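Local structure of hypothetical protein (Uncultured marine organism, 2OP5) at residues Thr8-Ser13 / Glu74-Cys79; Asp38-Leu43 / Ile49-Ser54. The protein is of unknown function but adopts a ferredoxin-like fold of the dimeric alpha-beta barrel clan and assembles as a dimer. All coordinates share one frame; numbering follows the deposited sequence.

Contact 1 of 2, residues Thr8-Ser13 / Glu74-Cys79; sequences TAFLNS and EGYQKC
An aromatic strand-to-helix contact, carried by F10 and Y76, packs the first turns of helix 73-86 on the start of strand 10-17, on the helix-covered face of the ferredoxin-like sheet. The backbones stay well apart, with the CA atoms of F10 and Y76 7.5 Å from each other, and the two rings fill the interval. F10 meets its partner with the CD2-CE2 side of its ring: CD2 lies 3.7 Å from Y76 CB, and CE2 sits over one face of the Y76 ring, off centre toward the rim, 3.7 Å from Y76 CG. Ring centroids are 5.3 Å apart with the planes inclined at 48°, so the pair is oblique. In F10 a chi1 of -164° sets CG opposite the backbone N and sends the ring out from the strand to the helix. With an alanine in place of F10 the ring against Y76 is gone, which would probably open a gap there and let the tyrosine ring shift. A classic beta bulge sets A9 and F10 opposite Y70, whose ring also meets that of Y76 edge-to-face, so neighbouring strand 63-70 shares in this aromatic group. On the far side of strand 10-17, R106 of strand 102-114 touches F10. Above the sheet, C79, one turn farther along the helix, packs against L43 and A46 of helix 37-46.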
# COMPACT_ATOMS: atom_id res chain seq x y z
N THR A 8 -12.52 2.65 1.98
CA THR A 8 -11.38 3.56 1.94
C THR A 8 -11.57 4.51 0.77
O THR A 8 -11.79 4.09 -0.34
CB THR A 8 -10.04 2.79 1.76
OG1 THR A 8 -9.83 1.91 2.86
CG2 THR A 8 -8.86 3.74 1.71
N ALA A 9 -11.49 5.81 1.05
CA ALA A 9 -11.60 6.84 0.03
C ALA A 9 -10.25 7.44 -0.31
O ALA A 9 -9.99 7.78 -1.46
CB ALA A 9 -12.52 7.94 0.50
N PHE A 10 -9.40 7.58 0.70
CA PHE A 10 -8.08 8.17 0.56
C PHE A 10 -7.04 7.24 1.16
O PHE A 10 -7.30 6.60 2.17
CB PHE A 10 -8.05 9.50 1.27
CG PHE A 10 -6.90 10.38 0.88
CD1 PHE A 10 -6.92 11.05 -0.33
CD2 PHE A 10 -5.83 10.59 1.75
CE1 PHE A 10 -5.89 11.90 -0.67
CE2 PHE A 10 -4.78 11.44 1.39
CZ PHE A 10 -4.82 12.10 0.19
N LEU A 11 -5.85 7.22 0.56
CA LEU A 11 -4.80 6.30 0.94
C LEU A 11 -3.38 6.84 0.73
O LEU A 11 -3.12 7.62 -0.20
CB LEU A 11 -5.02 5.03 0.09
CG LEU A 11 -4.19 3.75 0.03
CD1 LEU A 11 -5.02 2.61 -0.50
CD2 LEU A 11 -2.94 3.91 -0.81
N ASN A 12 -2.47 6.43 1.61
CA ASN A 12 -1.04 6.73 1.46
C ASN A 12 -0.29 5.40 1.51
O ASN A 12 -0.44 4.65 2.47
CB ASN A 12 -0.51 7.66 2.54
CG ASN A 12 0.91 8.18 2.24
OD1 ASN A 12 1.47 7.97 1.16
ND2 ASN A 12 1.48 8.89 3.20
N SER A 13 0.44 5.10 0.45
CA SER A 13 1.26 3.89 0.35
C SER A 13 2.66 4.44 0.30
O SER A 13 3.16 4.83 -0.76
CB SER A 13 0.96 3.08 -0.91
OG SER A 13 1.80 1.93 -1.00
N GLU A 74 -10.21 14.31 4.40
CA GLU A 74 -10.39 15.17 5.54
C GLU A 74 -9.92 14.39 6.77
O GLU A 74 -9.28 14.95 7.67
CB GLU A 74 -11.85 15.58 5.67
CG GLU A 74 -12.07 16.75 6.57
CD GLU A 74 -11.27 17.98 6.14
OE1 GLU A 74 -11.15 18.26 4.90
OE2 GLU A 74 -10.76 18.66 7.04
N GLY A 75 -10.25 13.10 6.81
CA GLY A 75 -9.77 12.23 7.87
C GLY A 75 -8.25 12.14 7.90
O GLY A 75 -7.64 12.14 8.96
N TYR A 76 -7.65 12.06 6.72
CA TYR A 76 -6.17 12.07 6.63
C TYR A 76 -5.58 13.30 7.31
O TYR A 76 -4.63 13.17 8.09
CB TYR A 76 -5.72 12.00 5.17
CG TYR A 76 -4.29 12.45 4.92
CD1 TYR A 76 -3.24 11.61 5.20
CD2 TYR A 76 -4.01 13.69 4.40
CE1 TYR A 76 -1.93 12.00 5.01
CE2 TYR A 76 -2.69 14.09 4.18
CZ TYR A 76 -1.66 13.23 4.49
OH TYR A 76 -0.35 13.57 4.29
N GLN A 77 -6.13 14.48 7.01
CA GLN A 77 -5.63 15.74 7.56
C GLN A 77 -5.87 15.91 9.07
O GLN A 77 -5.05 16.49 9.78
CB GLN A 77 -6.18 16.94 6.79
CG GLN A 77 -5.43 17.25 5.49
N LYS A 78 -7.01 15.43 9.56
CA LYS A 78 -7.25 15.46 11.00
C LYS A 78 -6.25 14.51 11.66
O LYS A 78 -5.74 14.81 12.72
CB LYS A 78 -8.68 15.08 11.35
CG LYS A 78 -9.72 16.08 10.86
CD LYS A 78 -11.15 15.75 11.26
CE LYS A 78 -11.64 14.39 10.76
NZ LYS A 78 -13.06 14.17 11.14
N CYS A 79 -5.95 13.38 11.02
CA CYS A 79 -4.98 12.43 11.57
C CYS A 79 -3.57 12.99 11.58
O CYS A 79 -2.79 12.61 12.43
CB CYS A 79 -5.04 11.08 10.85
SG CYS A 79 -6.46 10.13 11.33

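Contact 2 of 2, residues Asp38-Leu43 / Ile49-Ser54; sequences DLYSRL and IRHVIS
Y40 of helix 37-46 reaches across to H51 of strand 48-56, a buried polar contact between a helix and an edge strand of the chain's own sheet. Along the strand, I49 and R50 come first; they share E69 as partner in a classic bulge, and their side chains leave CA away from the helix, R50 forming a salt bridge with E112 of the second subunit. H51 then turns toward the helix. Its CG is anti to the backbone N (chi1 -180°), which carries the imidazole off the strand and brings ND1 into a 2.6 Å hydrogen bond with Y40 OH, in which either could be the donor. The two rings meet by their edges without overlapping, centroids 5.6 Å apart and planes turned by 61°. F68 stacks on the imidazole, W35 meets it edge-to-face, and F113 of the second subunit stacks on the Y40 ring. A water links the tyrosine to the strand backbone as well, 2.7 Å from Y40 OH and donating to H51 O at 2.8 Å. V52 again points away, packing on L11 of the second subunit, and I53 returns to the helix side beside M66. From R50 to S54 the strand pairs antiparallel with a strand of the second subunit, continuing the sheet across the interface. The bond at ND1, with the F68 and W35 rings, should restrict rotation of the imidazole, while the buried phenol oxygen of Y40 is gripped by both ND1 and the water.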
# COMPACT_ATOMS: atom_id res chain seq x y z
N ASP A 38 -3.39 3.51 21.86
CA ASP A 38 -3.97 4.75 22.31
C ASP A 38 -4.09 5.73 21.14
O ASP A 38 -5.16 6.26 20.86
CB ASP A 38 -3.12 5.33 23.44
CG ASP A 38 -3.69 6.61 24.00
OD1 ASP A 38 -4.92 6.81 23.97
OD2 ASP A 38 -2.89 7.43 24.49
N LEU A 39 -2.97 5.92 20.43
CA LEU A 39 -2.93 6.81 19.28
C LEU A 39 -3.88 6.28 18.19
O LEU A 39 -4.67 7.02 17.66
CB LEU A 39 -1.49 6.91 18.74
CG LEU A 39 -1.35 7.76 17.48
CD1 LEU A 39 -1.80 9.12 17.77
CD2 LEU A 39 0.07 7.80 16.92
N TYR A 40 -3.79 4.99 17.89
CA TYR A 40 -4.70 4.37 16.91
C TYR A 40 -6.16 4.57 17.24
O TYR A 40 -6.97 4.77 16.36
CB TYR A 40 -4.45 2.87 16.80
CG TYR A 40 -3.30 2.44 15.94
CD1 TYR A 40 -3.10 2.99 14.66
CD2 TYR A 40 -2.47 1.40 16.34
CE1 TYR A 40 -2.07 2.59 13.87
CE2 TYR A 40 -1.45 0.97 15.54
CZ TYR A 40 -1.25 1.57 14.30
OH TYR A 40 -0.20 1.15 13.50
N SER A 41 -6.51 4.49 18.52
CA SER A 41 -7.91 4.69 18.91
C SER A 41 -8.40 6.07 18.48
O SER A 41 -9.47 6.18 17.92
CB SER A 41 -8.08 4.54 20.42
OG SER A 41 -9.45 4.50 20.77
N ARG A 42 -7.58 7.09 18.73
CA ARG A 42 -7.93 8.47 18.38
C ARG A 42 -7.86 8.76 16.88
O ARG A 42 -8.67 9.54 16.38
CB ARG A 42 -7.10 9.46 19.20
CG ARG A 42 -7.56 9.45 20.64
CD ARG A 42 -6.76 10.33 21.61
NE ARG A 42 -5.47 9.72 21.93
CZ ARG A 42 -4.29 10.08 21.45
NH1 ARG A 42 -4.16 11.09 20.61
NH2 ARG A 42 -3.22 9.42 21.85
N LEU A 43 -6.90 8.16 16.19
CA LEU A 43 -6.78 8.32 14.76
C LEU A 43 -7.94 7.57 14.08
O LEU A 43 -8.52 8.05 13.12
CB LEU A 43 -5.44 7.79 14.25
CG LEU A 43 -4.11 8.46 14.64
CD1 LEU A 43 -2.95 7.65 14.11
CD2 LEU A 43 -3.97 9.90 14.12
N ILE A 49 -8.82 4.07 8.97
CA ILE A 49 -9.48 2.77 8.87
C ILE A 49 -8.49 1.64 9.08
O ILE A 49 -8.77 0.70 9.80
CB ILE A 49 -10.11 2.58 7.47
CG1 ILE A 49 -11.19 3.66 7.24
CG2 ILE A 49 -10.66 1.15 7.30
CD1 ILE A 49 -11.77 3.70 5.83
N ARG A 50 -7.33 1.76 8.45
CA ARG A 50 -6.35 0.70 8.46
C ARG A 50 -4.93 1.24 8.33
O ARG A 50 -4.71 2.28 7.72
CB ARG A 50 -6.67 -0.27 7.32
CG ARG A 50 -5.89 -1.58 7.31
CD ARG A 50 -6.20 -2.36 6.06
NE ARG A 50 -7.58 -2.88 6.08
CZ ARG A 50 -7.92 -4.16 6.29
NH1 ARG A 50 -7.00 -5.11 6.49
NH2 ARG A 50 -9.21 -4.49 6.29
N HIS A 51 -3.98 0.53 8.94
CA HIS A 51 -2.55 0.88 8.92
C HIS A 51 -1.78 -0.42 8.97
O HIS A 51 -1.87 -1.15 9.94
CB HIS A 51 -2.16 1.79 10.07
CG HIS A 51 -0.70 2.17 10.08
ND1 HIS A 51 0.01 2.37 11.25
CD2 HIS A 51 0.18 2.37 9.07
CE1 HIS A 51 1.25 2.72 10.95
NE2 HIS A 51 1.38 2.73 9.64
N VAL A 52 -1.02 -0.68 7.92
CA VAL A 52 -0.27 -1.92 7.73
C VAL A 52 1.20 -1.59 7.55
O VAL A 52 1.57 -0.73 6.73
CB VAL A 52 -0.74 -2.67 6.47
CG1 VAL A 52 -0.24 -4.11 6.51
CG2 VAL A 52 -2.25 -2.63 6.36
N ILE A 53 2.03 -2.27 8.32
CA ILE A 53 3.46 -2.08 8.27
C ILE A 53 4.02 -3.40 7.79
O ILE A 53 3.68 -4.46 8.32
CB ILE A 53 4.07 -1.71 9.65
CG1 ILE A 53 3.35 -0.48 10.22
CG2 ILE A 53 5.58 -1.48 9.50
CD1 ILE A 53 3.75 -0.10 11.63
N SER A 54 4.93 -3.30 6.83
CA SER A 54 5.49 -4.44 6.18
C SER A 54 7.02 -4.31 5.96
O SER A 54 7.55 -3.22 5.82
CB SER A 54 4.75 -4.62 4.84
OG SER A 54 5.53 -5.34 3.89
O HOH W 1 -0.05 -1.21 12.10

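How the contacts relate
From the N terminus, segment 8-13 leads into strand 10-17, and its partner in contact 1, 74-79, lies 61 residues on at the closest ends, in helix 73-86. The long loop so closed holds all of contact 2, a local closure in which helix 37-46 turns back through a short connection onto strand 48-56; the two therefore nest and do not cross. Both set a helix on the same face of one antiparallel sheet, contact 1 at an inner strand and contact 2 at an outermost strand of the chain. Their centres lie 12 Å apart, and they touch twice: C79 O meets L43 CD2 at 3.4 Å between the helices, and T8 CA meets I49 CD1 at 3.9 Å near the strand starts. Both also reach the second subunit.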